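Local coordinates for salt-tolerant glutaminase (Micrococcus luteus, PDB 3AGD), which probably catalyses the hydrolysis of L-glutamine to L-glutamate and ammonium, as a salt-tolerant member of the glutaminase family, at residues V120-V125 with G178-S183; T14-V19 with G291-R296; I113-L118 with H172-Y177; A340-D345 with G386-A391. All blocks are in the same frame, centred on the assembly; numbering follows the deposited sequence.

Interaction 1: V120-V125 with G178-S183; sequences VHQLLV and GVLQDS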
loop_
_atom_site.group_PDB
_atom_site.type_symbol
_atom_site.label_atom_id
_atom_site.label_comp_id
_atom_site.label_asym_id
_atom_site.label_seq_id
_atom_site.Cartn_x
_atom_site.Cartn_y
_atom_site.Cartn_z
ATOM N N VAL A 120 -18.811 3.899 17.417
ATOM C CA VAL A 120 -18.790 4.778 16.248
ATOM C C VAL A 120 -20.171 5.387 15.974
ATOM O O VAL A 120 -20.288 6.582 15.714
ATOM C CB VAL A 120 -18.330 4.010 14.985
ATOM C CG1 VAL A 120 -18.716 4.782 13.724
ATOM C CG2 VAL A 120 -16.815 3.798 15.028
ATOM N N HIS A 121 -21.214 4.568 16.036
ATOM C CA HIS A 121 -22.561 5.061 15.780
ATOM C C HIS A 121 -22.950 6.138 16.795
ATOM O O HIS A 121 -23.596 7.123 16.448
ATOM C CB HIS A 121 -23.564 3.906 15.817
ATOM C CG HIS A 121 -24.864 4.221 15.148
ATOM N ND1 HIS A 121 -25.815 5.045 15.714
ATOM C CD2 HIS A 121 -25.349 3.869 13.934
ATOM C CE1 HIS A 121 -26.827 5.187 14.876
ATOM N NE2 HIS A 121 -26.568 4.484 13.788
ATOM N N GLN A 122 -22.527 5.943 18.042
ATOM C CA GLN A 122 -22.794 6.873 19.135
ATOM C C GLN A 122 -22.121 8.232 18.923
ATOM O O GLN A 122 -22.546 9.233 19.495
ATOM C CB GLN A 122 -22.315 6.254 20.466
ATOM C CG GLN A 122 -22.162 7.241 21.640
ATOM C CD GLN A 122 -23.468 7.544 22.360
ATOM O OE1 GLN A 122 -23.885 6.807 23.256
ATOM N NE2 GLN A 122 -24.121 8.627 21.964
ATOM N N LEU A 123 -21.081 8.266 18.096
ATOM C CA LEU A 123 -20.339 9.501 17.825
ATOM C C LEU A 123 -20.784 10.249 16.577
ATOM O O LEU A 123 -20.467 11.423 16.408
ATOM C CB LEU A 123 -18.849 9.187 17.647
ATOM C CG LEU A 123 -17.997 8.699 18.818
ATOM C CD1 LEU A 123 -16.791 7.925 18.279
ATOM C CD2 LEU A 123 -17.562 9.883 19.669
ATOM N N LEU A 124 -21.515 9.557 15.710
ATOM C CA LEU A 124 -21.951 10.079 14.418
ATOM C C LEU A 124 -22.152 11.557 14.069
ATOM O O LEU A 124 -21.499 12.047 13.154
ATOM C CB LEU A 124 -23.168 9.283 13.940
ATOM C CG LEU A 124 -22.676 7.976 13.310
ATOM C CD1 LEU A 124 -23.832 7.167 12.763
ATOM C CD2 LEU A 124 -21.675 8.315 12.203
ATOM N N VAL A 125 -23.026 12.281 14.751
ATOM C CA VAL A 125 -23.251 13.678 14.378
ATOM C C VAL A 125 -22.620 14.699 15.318
ATOM O O VAL A 125 -21.990 15.660 14.877
ATOM C CB VAL A 125 -24.767 13.962 14.268
ATOM C CG1 VAL A 125 -25.018 15.430 13.966
ATOM C CG2 VAL A 125 -25.366 13.092 13.183
ATOM N N GLY A 178 -18.149 4.237 30.252
ATOM C CA GLY A 178 -18.239 5.583 29.706
ATOM C C GLY A 178 -18.019 5.743 28.209
ATOM O O GLY A 178 -17.859 6.863 27.725
ATOM N N VAL A 179 -18.010 4.644 27.464
ATOM C CA VAL A 179 -17.809 4.724 26.020
ATOM C C VAL A 179 -19.106 5.143 25.330
ATOM O O VAL A 179 -19.078 5.805 24.294
ATOM C CB VAL A 179 -17.323 3.376 25.448
ATOM C CG1 VAL A 179 -17.231 3.446 23.925
ATOM C CG2 VAL A 179 -15.964 3.039 26.036
ATOM N N LEU A 180 -20.238 4.751 25.911
ATOM C CA LEU A 180 -21.548 5.108 25.378
ATOM C C LEU A 180 -22.271 5.960 26.415
ATOM O O LEU A 180 -22.160 5.712 27.616
ATOM C CB LEU A 180 -22.384 3.861 25.094
ATOM C CG LEU A 180 -21.911 2.905 24.003
ATOM C CD1 LEU A 180 -22.952 1.812 23.812
ATOM C CD2 LEU A 180 -21.703 3.663 22.710
ATOM N N GLN A 181 -23.021 6.955 25.954
ATOM C CA GLN A 181 -23.743 7.828 26.867
ATOM C C GLN A 181 -25.239 7.532 26.862
ATOM O O GLN A 181 -25.872 7.496 27.916
ATOM C CB GLN A 181 -23.490 9.293 26.499
ATOM C CG GLN A 181 -22.025 9.718 26.608
ATOM C CD GLN A 181 -21.113 8.989 25.624
ATOM O OE1 GLN A 181 -20.207 8.250 26.023
ATOM N NE2 GLN A 181 -21.345 9.201 24.333
ATOM N N ASP A 182 -25.800 7.312 25.677
ATOM C CA ASP A 182 -27.220 7.011 25.563
ATOM C C ASP A 182 -27.495 5.550 25.909
ATOM O O ASP A 182 -26.566 4.780 26.139
ATOM C CB ASP A 182 -27.706 7.360 24.160
ATOM C CG ASP A 182 -27.552 8.842 23.861
ATOM O OD1 ASP A 182 -26.825 9.201 22.911
ATOM O OD2 ASP A 182 -28.151 9.656 24.597
ATOM N N SER A 183 -28.766 5.166 25.957
ATOM C CA SER A 183 -29.109 3.797 26.328
ATOM C C SER A 183 -28.575 2.749 25.370
ATOM O O SER A 183 -28.354 3.018 24.188
ATOM C CB SER A 183 -30.626 3.633 26.451
ATOM O OG SER A 183 -31.245 3.698 25.181
#

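Interaction 2: T14-V19 with G291-R296; sequences TELGAV and GVLACR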
loop_
_atom_site.group_PDB
_atom_site.type_symbol
_atom_site.label_atom_id
_atom_site.label_comp_id
_atom_site.label_asym_id
_atom_site.label_seq_id
_atom_site.Cartn_x
_atom_site.Cartn_y
_atom_site.Cartn_z
ATOM N N THR A 14 -19.026 -17.905 -13.236
ATOM C CA THR A 14 -19.416 -19.216 -13.752
ATOM C C THR A 14 -18.600 -20.328 -13.107
ATOM O O THR A 14 -19.141 -21.365 -12.723
ATOM C CB THR A 14 -19.226 -19.303 -15.281
ATOM O OG1 THR A 14 -20.130 -18.402 -15.926
ATOM C CG2 THR A 14 -19.495 -20.725 -15.774
ATOM N N GLU A 15 -17.295 -20.109 -12.995
ATOM C CA GLU A 15 -16.412 -21.102 -12.402
ATOM C C GLU A 15 -16.696 -21.321 -10.918
ATOM O O GLU A 15 -17.129 -22.402 -10.512
ATOM C CB GLU A 15 -14.950 -20.695 -12.573
ATOM C CG GLU A 15 -13.990 -21.824 -12.247
ATOM C CD GLU A 15 -12.540 -21.387 -12.213
ATOM O OE1 GLU A 15 -12.142 -20.541 -13.042
ATOM O OE2 GLU A 15 -11.792 -21.906 -11.360
ATOM N N LEU A 16 -16.449 -20.296 -10.110
ATOM C CA LEU A 16 -16.673 -20.400 -8.674
ATOM C C LEU A 16 -18.116 -20.762 -8.366
ATOM O O LEU A 16 -18.403 -21.381 -7.340
ATOM C CB LEU A 16 -16.307 -19.088 -7.975
ATOM C CG LEU A 16 -14.843 -18.654 -8.104
ATOM C CD1 LEU A 16 -14.577 -17.462 -7.186
ATOM C CD2 LEU A 16 -13.922 -19.817 -7.750
ATOM N N GLY A 17 -19.019 -20.381 -9.263
ATOM C CA GLY A 17 -20.427 -20.674 -9.068
ATOM C C GLY A 17 -20.809 -22.130 -9.288
ATOM O O GLY A 17 -21.979 -22.491 -9.158
ATOM N N ALA A 18 -19.830 -22.968 -9.613
ATOM C CA ALA A 18 -20.087 -24.387 -9.844
ATOM C C ALA A 18 -20.407 -25.106 -8.536
ATOM O O ALA A 18 -20.934 -26.219 -8.538
ATOM C CB ALA A 18 -18.884 -25.034 -10.514
ATOM N N VAL A 19 -20.072 -24.467 -7.422
ATOM C CA VAL A 19 -20.337 -25.024 -6.100
ATOM C C VAL A 19 -20.875 -23.914 -5.212
ATOM O O VAL A 19 -20.698 -22.731 -5.515
ATOM C CB VAL A 19 -19.062 -25.600 -5.472
ATOM C CG1 VAL A 19 -18.579 -26.788 -6.291
ATOM C CG2 VAL A 19 -17.984 -24.525 -5.398
ATOM N N GLY A 291 -17.650 -15.064 -1.822
ATOM C CA GLY A 291 -17.260 -13.666 -1.846
ATOM C C GLY A 291 -15.798 -13.521 -1.484
ATOM O O GLY A 291 -15.060 -12.755 -2.101
ATOM N N VAL A 292 -15.379 -14.263 -0.465
ATOM C CA VAL A 292 -13.996 -14.233 -0.021
ATOM C C VAL A 292 -13.121 -14.918 -1.073
ATOM O O VAL A 292 -12.061 -14.414 -1.445
ATOM C CB VAL A 292 -13.849 -14.948 1.347
ATOM C CG1 VAL A 292 -12.414 -15.385 1.570
ATOM C CG2 VAL A 292 -14.282 -14.009 2.466
ATOM N N LEU A 293 -13.582 -16.062 -1.563
ATOM C CA LEU A 293 -12.836 -16.809 -2.566
ATOM C C LEU A 293 -12.622 -15.973 -3.825
ATOM O O LEU A 293 -11.577 -16.063 -4.468
ATOM C CB LEU A 293 -13.574 -18.104 -2.910
ATOM C CG LEU A 293 -12.864 -19.051 -3.878
ATOM C CD1 LEU A 293 -11.464 -19.379 -3.365
ATOM C CD2 LEU A 293 -13.692 -20.322 -4.031
ATOM N N ALA A 294 -13.614 -15.158 -4.171
ATOM C CA ALA A 294 -13.516 -14.296 -5.343
ATOM C C ALA A 294 -12.428 -13.240 -5.132
ATOM O O ALA A 294 -11.712 -12.886 -6.068
ATOM C CB ALA A 294 -14.864 -13.623 -5.619
ATOM N N CYS A 295 -12.302 -12.736 -3.906
ATOM C CA CYS A 295 -11.276 -11.737 -3.614
ATOM C C CYS A 295 -9.875 -12.352 -3.726
ATOM O O CYS A 295 -8.940 -11.697 -4.197
ATOM C CB CYS A 295 -11.487 -11.140 -2.219
ATOM S SG CYS A 295 -12.922 -10.025 -2.104
ATOM N N ARG A 296 -9.732 -13.607 -3.301
ATOM C CA ARG A 296 -8.446 -14.295 -3.388
ATOM C C ARG A 296 -8.070 -14.468 -4.860
ATOM O O ARG A 296 -6.914 -14.287 -5.237
ATOM C CB ARG A 296 -8.515 -15.669 -2.709
ATOM C CG ARG A 296 -8.700 -15.620 -1.190
ATOM C CD ARG A 296 -8.713 -17.025 -0.603
ATOM N NE ARG A 296 -9.079 -17.060 0.813
ATOM C CZ ARG A 296 -8.280 -16.705 1.818
ATOM N NH1 ARG A 296 -7.046 -16.275 1.585
ATOM N NH2 ARG A 296 -8.719 -16.794 3.066
#

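Interaction 3: I113-L118 with H172-Y177; sequences INAGAL and HMLRSY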
loop_
_atom_site.group_PDB
_atom_site.type_symbol
_atom_site.label_atom_id
_atom_site.label_comp_id
_atom_site.label_asym_id
_atom_site.label_seq_id
_atom_site.Cartn_x
_atom_site.Cartn_y
_atom_site.Cartn_z
ATOM N N ILE A 113 -14.985 -4.212 14.726
ATOM C CA ILE A 113 -15.691 -5.143 15.597
ATOM C C ILE A 113 -16.949 -4.448 16.112
ATOM O O ILE A 113 -16.990 -3.219 16.224
ATOM C CB ILE A 113 -14.824 -5.576 16.804
ATOM C CG1 ILE A 113 -14.478 -4.361 17.667
ATOM C CG2 ILE A 113 -13.548 -6.247 16.312
ATOM C CD1 ILE A 113 -13.728 -4.701 18.943
ATOM N N ASN A 114 -17.969 -5.237 16.423
ATOM C CA ASN A 114 -19.237 -4.703 16.903
ATOM C C ASN A 114 -19.096 -3.638 17.981
ATOM O O ASN A 114 -19.598 -2.529 17.826
ATOM C CB ASN A 114 -20.119 -5.849 17.402
ATOM C CG ASN A 114 -20.646 -6.705 16.268
ATOM O OD1 ASN A 114 -20.081 -6.714 15.170
ATOM N ND2 ASN A 114 -21.727 -7.434 16.525
ATOM N N ALA A 115 -18.407 -3.971 19.067
ATOM C CA ALA A 115 -18.214 -3.033 20.173
ATOM C C ALA A 115 -17.697 -1.679 19.685
ATOM O O ALA A 115 -18.161 -0.629 20.129
ATOM C CB ALA A 115 -17.252 -3.628 21.197
ATOM N N GLY A 116 -16.731 -1.701 18.776
ATOM C CA GLY A 116 -16.208 -0.449 18.259
ATOM C C GLY A 116 -17.201 0.203 17.309
ATOM O O GLY A 116 -17.255 1.431 17.195
ATOM N N ALA A 117 -17.989 -0.622 16.622
ATOM C CA ALA A 117 -18.982 -0.121 15.676
ATOM C C ALA A 117 -20.122 0.581 16.411
ATOM O O ALA A 117 -20.710 1.532 15.895
ATOM C CB ALA A 117 -19.524 -1.273 14.825
ATOM N N LEU A 118 -20.425 0.105 17.617
ATOM C CA LEU A 118 -21.471 0.703 18.435
ATOM C C LEU A 118 -20.949 2.048 18.933
ATOM O O LEU A 118 -21.689 3.030 18.991
ATOM C CB LEU A 118 -21.811 -0.209 19.624
ATOM C CG LEU A 118 -22.517 -1.533 19.293
ATOM C CD1 LEU A 118 -22.443 -2.473 20.486
ATOM C CD2 LEU A 118 -23.974 -1.269 18.906
ATOM N N HIS A 172 -24.227 -2.377 26.800
ATOM C CA HIS A 172 -24.288 -2.150 28.246
ATOM C C HIS A 172 -22.893 -2.067 28.850
ATOM O O HIS A 172 -22.621 -1.205 29.683
ATOM C CB HIS A 172 -25.083 -3.260 28.940
ATOM C CG HIS A 172 -26.564 -3.031 28.946
ATOM N ND1 HIS A 172 -27.155 -2.001 29.645
ATOM C CD2 HIS A 172 -27.575 -3.701 28.342
ATOM C CE1 HIS A 172 -28.464 -2.047 29.474
ATOM N NE2 HIS A 172 -28.746 -3.072 28.689
ATOM N N MET A 173 -22.003 -2.958 28.430
ATOM C CA MET A 173 -20.646 -2.942 28.954
ATOM C C MET A 173 -19.959 -1.633 28.578
ATOM O O MET A 173 -19.252 -1.036 29.387
ATOM C CB MET A 173 -19.841 -4.124 28.405
ATOM C CG MET A 173 -18.492 -4.320 29.098
ATOM S SD MET A 173 -18.642 -4.798 30.848
ATOM C CE MET A 173 -18.898 -6.562 30.683
ATOM N N LEU A 174 -20.166 -1.182 27.347
ATOM C CA LEU A 174 -19.545 0.061 26.901
ATOM C C LEU A 174 -20.041 1.263 27.712
ATOM O O LEU A 174 -19.258 2.161 28.020
ATOM C CB LEU A 174 -19.795 0.277 25.403
ATOM C CG LEU A 174 -19.111 -0.730 24.466
ATOM C CD1 LEU A 174 -19.579 -0.506 23.036
ATOM C CD2 LEU A 174 -17.596 -0.585 24.551
ATOM N N ARG A 175 -21.331 1.287 28.056
ATOM C CA ARG A 175 -21.872 2.387 28.862
ATOM C C ARG A 175 -21.174 2.346 30.221
ATOM O O ARG A 175 -20.799 3.374 30.776
ATOM C CB ARG A 175 -23.382 2.223 29.085
ATOM C CG ARG A 175 -24.266 2.766 27.975
ATOM C CD ARG A 175 -25.725 2.379 28.196
ATOM N NE ARG A 175 -26.203 2.757 29.523
ATOM C CZ ARG A 175 -26.481 4.002 29.895
ATOM N NH1 ARG A 175 -26.338 5.004 29.040
ATOM N NH2 ARG A 175 -26.888 4.244 31.134
ATOM N N SER A 176 -21.023 1.131 30.738
ATOM C CA SER A 176 -20.385 0.871 32.020
ATOM C C SER A 176 -19.018 1.540 32.121
ATOM O O SER A 176 -18.617 1.984 33.195
ATOM C CB SER A 176 -20.240 -0.641 32.206
ATOM O OG SER A 176 -19.604 -0.951 33.425
ATOM N N TYR A 177 -18.304 1.610 31.002
ATOM C CA TYR A 177 -16.982 2.229 30.983
ATOM C C TYR A 177 -16.972 3.630 30.381
ATOM O O TYR A 177 -15.909 4.142 30.026
ATOM C CB TYR A 177 -15.980 1.354 30.216
ATOM C CG TYR A 177 -15.525 0.127 30.970
ATOM C CD1 TYR A 177 -16.345 -0.994 31.079
ATOM C CD2 TYR A 177 -14.278 0.095 31.597
ATOM C CE1 TYR A 177 -15.940 -2.117 31.791
ATOM C CE2 TYR A 177 -13.861 -1.026 32.316
ATOM C CZ TYR A 177 -14.697 -2.125 32.406
ATOM O OH TYR A 177 -14.290 -3.237 33.103
#

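Interaction 4: A340-D345 with G386-A391; sequences AEAVLD and GAVHEA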
loop_
_atom_site.group_PDB
_atom_site.type_symbol
_atom_site.label_atom_id
_atom_site.label_comp_id
_atom_site.label_asym_id
_atom_site.label_seq_id
_atom_site.Cartn_x
_atom_site.Cartn_y
_atom_site.Cartn_z
ATOM N N ALA A 340 7.007 14.309 -7.318
ATOM C CA ALA A 340 7.753 15.531 -7.040
ATOM C C ALA A 340 9.245 15.244 -6.852
ATOM O O ALA A 340 10.092 16.021 -7.289
ATOM C CB ALA A 340 7.186 16.219 -5.803
ATOM N N GLU A 341 9.557 14.129 -6.197
ATOM C CA GLU A 341 10.944 13.731 -5.963
ATOM C C GLU A 341 11.618 13.567 -7.323
ATOM O O GLU A 341 12.754 13.996 -7.526
ATOM C CB GLU A 341 10.977 12.406 -5.187
ATOM C CG GLU A 341 12.353 11.952 -4.682
ATOM C CD GLU A 341 13.272 11.452 -5.788
ATOM O OE1 GLU A 341 12.781 10.779 -6.717
ATOM O OE2 GLU A 341 14.491 11.717 -5.716
ATOM N N ALA A 342 10.895 12.950 -8.253
ATOM C CA ALA A 342 11.400 12.720 -9.599
ATOM C C ALA A 342 11.576 14.039 -10.343
ATOM O O ALA A 342 12.550 14.219 -11.075
ATOM C CB ALA A 342 10.450 11.812 -10.360
ATOM N N VAL A 343 10.630 14.958 -10.163
ATOM C CA VAL A 343 10.707 16.258 -10.819
ATOM C C VAL A 343 11.940 17.012 -10.324
ATOM O O VAL A 343 12.672 17.602 -11.114
ATOM C CB VAL A 343 9.443 17.099 -10.550
ATOM C CG1 VAL A 343 9.601 18.498 -11.146
ATOM C CG2 VAL A 343 8.235 16.406 -11.163
ATOM N N LEU A 344 12.175 16.979 -9.017
ATOM C CA LEU A 344 13.338 17.645 -8.447
ATOM C C LEU A 344 14.632 17.027 -8.983
ATOM O O LEU A 344 15.633 17.726 -9.168
ATOM C CB LEU A 344 13.307 17.556 -6.922
ATOM C CG LEU A 344 12.206 18.387 -6.260
ATOM C CD1 LEU A 344 12.246 18.174 -4.750
ATOM C CD2 LEU A 344 12.399 19.865 -6.603
ATOM N N ASP A 345 14.615 15.720 -9.222
ATOM C CA ASP A 345 15.787 15.033 -9.756
ATOM C C ASP A 345 16.043 15.523 -11.177
ATOM O O ASP A 345 17.190 15.670 -11.594
ATOM C CB ASP A 345 15.570 13.516 -9.781
ATOM C CG ASP A 345 15.633 12.885 -8.399
ATOM O OD1 ASP A 345 15.252 11.700 -8.275
ATOM O OD2 ASP A 345 16.063 13.563 -7.442
ATOM N N GLY A 386 10.652 7.020 -15.884
ATOM C CA GLY A 386 10.035 7.688 -17.019
ATOM C C GLY A 386 11.011 8.479 -17.875
ATOM O O GLY A 386 11.942 7.911 -18.447
ATOM N N ALA A 387 10.814 9.792 -17.962
ATOM C CA ALA A 387 11.701 10.629 -18.770
ATOM C C ALA A 387 12.632 11.516 -17.942
ATOM O O ALA A 387 13.232 12.458 -18.466
ATOM C CB ALA A 387 10.876 11.488 -19.726
ATOM N N VAL A 388 12.751 11.215 -16.653
ATOM C CA VAL A 388 13.623 11.989 -15.768
ATOM C C VAL A 388 15.036 12.054 -16.341
ATOM O O VAL A 388 15.709 13.087 -16.270
ATOM C CB VAL A 388 13.715 11.349 -14.357
ATOM C CG1 VAL A 388 14.754 12.087 -13.513
ATOM C CG2 VAL A 388 12.359 11.387 -13.674
ATOM N N HIS A 389 15.471 10.937 -16.916
ATOM C CA HIS A 389 16.808 10.830 -17.480
ATOM C C HIS A 389 17.064 11.782 -18.639
ATOM O O HIS A 389 18.217 12.081 -18.949
ATOM C CB HIS A 389 17.074 9.391 -17.937
ATOM C CG HIS A 389 16.256 8.966 -19.118
ATOM N ND1 HIS A 389 14.914 8.665 -19.028
ATOM C CD2 HIS A 389 16.594 8.792 -20.418
ATOM C CE1 HIS A 389 14.460 8.322 -20.220
ATOM N NE2 HIS A 389 15.459 8.392 -21.082
ATOM N N GLU A 390 16.002 12.257 -19.281
ATOM C CA GLU A 390 16.177 13.166 -20.406
ATOM C C GLU A 390 16.782 14.501 -19.958
ATOM O O GLU A 390 17.326 15.246 -20.775
ATOM C CB GLU A 390 14.842 13.394 -21.129
ATOM C CG GLU A 390 14.140 12.102 -21.547
ATOM C CD GLU A 390 12.976 12.333 -22.502
ATOM O OE1 GLU A 390 12.316 13.387 -22.401
ATOM O OE2 GLU A 390 12.709 11.449 -23.347
ATOM N N ALA A 391 16.700 14.797 -18.662
ATOM C CA ALA A 391 17.262 16.041 -18.135
ATOM C C ALA A 391 18.781 15.974 -18.215
ATOM O O ALA A 391 19.435 16.927 -18.638
ATOM C CB ALA A 391 16.826 16.258 -16.690
#

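Interaction 1: V120-V125 with G178-S183
Gln122, on the last turn of helix 114-123, reaches with its amide into the loop 178-183 and is gripped there by three hydrogen bonds. Its chain leaves with CG anti to the backbone N (chi1 164°) and bends at chi2, which brings the amide up to the backbone of Gln181 and Asp182. OE1 takes two N-H groups: Gln181 N lies 2.8 Å from Gln122 OE1 and stands well above the carbonyl plane, whereas Asp182 N, 3.1 Å from the same OE1, is tilted only 18° from it. The other end of the amide donates, Gln122 NE2 to Asp182 OD1 at 2.9 Å, almost straight at 168°, meeting the carboxylate on its anti side and out of its plane. Packing is close along the aliphatic stem, Leu180 CD2 lying 3.5 Å from Gln122 CB; Leu180 itself is buried against Ala171 and Leu174 of helix 165-176. The solvent side is formed by the exposed Gln181, whose side chain lies obliquely across that of Gln122. Beyond, Arg134 of helix 131-146 packs on Gln122 and makes a long, weak ion pair with Asp182 OD1. The buried amide thus has its oxygen and an N-H satisfied by the loop, which probably limits its freedom to flip.

Interaction 2: T14-V19 with G291-R296
Leu16, in the last turn of helix 4-16, inserts both of its methyl branches against helix 289-301. CD2 meets the branch of a second leucine, Leu16 CD2 to Leu293 CD2 at 3.8 Å. The other branch lies against the backbone instead: Leu16 CD1 is 3.8 Å from Ala294 CA, and the short Ala294 side chain, its CB 4.2 Å from Leu16 CD1, is consistent with so close an approach. Leu293 CG lies 4.0 Å from Leu16 CD1, and the two leucine side chains cross at an angle. Leu293 sends CG anti to its own backbone N (chi1 -176°), which brings its CD2 up to the Leu16 methyls. Phe39 packs on Leu16 as well. Further out, a salt bridge runs from OE2 of Glu15, next to Leu16, to NH1 of Arg297, a turn beyond Leu293 on the other helix. From Leu16 to Val19 the chain makes a type I beta turn, and the carbonyl oxygen of Val19 takes a weak hydrogen bond from Arg290 NE. Between the segments the contact is wholly apolar, with Leu16 and Ala294 buried and Leu293 at the exposed margin; van der Waals contact and burial hold the pair, and the Glu15-Arg297 salt bridge adds a polar link beside it.

Interaction 3: I113-L118 with H172-Y177
Helices 114-123 and 165-176 come together with Ala115 and Leu174 nearest, their CA atoms 7.5 Å apart, and the gap between the backbones is bridged chiefly by a single side chain. Leu174 points at the other helix and extends from it with CG anti to the carbonyl carbon (chi1 -67°), which carries the CD1 methyl into the groove between Ala115 and Leu118, one turn apart on their helix. There Leu174 CD1 sits 3.2 Å from Ala115 O, a tight van der Waals contact of a methyl with a carbonyl oxygen. The methyl of Ala115 lies beside it, with Ala115 CB 4.3 Å from Leu174 CD1, and on the next turn Leu118 CB lies 4.1 Å from that same CD1. One branch therefore does all the nearest touching: it faces Ala115 O, with Ala115 CB and Leu118 CB flanking that oxygen. All three residues are buried. Leu118 also packs on Leu170 and touches Tyr191, a glutamate-binding residue, so the contact adjoins the binding site. At the start of its helix Asn114, a residue that binds L-glutamate in another structure of this protein, holds Lys67 NZ through OD1 and Asn167 OD1 through ND2. This is helix-helix packing in the helical region of a serine beta-lactamase-like fold; Ser64, Lys67, Tyr191 and Lys258 are consistent with the SxxK-type active site of that superfamily.

Interaction 4: A340-D345 with G386-A391
Val388 turns its two methyls toward helix 337-349 with CG1 anti to the backbone N (chi1 173°) and CG2 anti to the carbonyl carbon, a rotation that points them at successive turns of the helix. CG2 takes the near end, Val388 CG2 to Ala342 CB at 3.8 Å, and CG1 reaches the following turn, Val388 CG1 to Asp345 CB at 4.1 Å. Between these two points the fork closes over a backbone carbonyl, with Ala342 O 3.8 Å from Val388 CG2 and 3.9 Å from Val388 CG1. The backbones are close here, the CA atoms of Ala342 and Val388 being 6.6 Å apart, as the small alanine permits. Both segments belong to the STAS domain, in which helices pack about a mixed beta-sheet; the contact joins helix 337-349 to the lead-in of helix 389-395, and Val388 also rests on Val317 of strand 317-323. Asp345 contributes only its CB to this packing. Its carboxylate faces the second subunit, where OD2 bonds to His3 NE2 and OD1 to Thr47 OG1, both of that neighbouring subunit. Glu341, one turn earlier, bonds with OE2 to His51 and with OE1 to Thr47 of the same neighbour. Glu341 OE2 and Asp345 OD1 are just 2.7 Å apart, which would be consistent with a proton shared between the two acids.

Interactions 1 and 3 are neighbours, their centres 9 Å apart: both use helix 114-123, their segments alternate along the chain, and they touch where Val179 N meets Leu174 O at the end of helix 165-176. Together they pin that helix and its following loop to helix 114-123, interaction 3 lying nearer the glutamate site. Interaction 2, centred 34 Å from interaction 3 and 38 Å from interaction 1, joins the N-terminal helix to helix 289-301, and the loop it closes contains both of the others. Interaction 4 follows in series, in the STAS domain, its centre about 50 Å from that of interaction 1, and borders the second subunit. Three contacts thus lie in the glutaminase part and one in the STAS part.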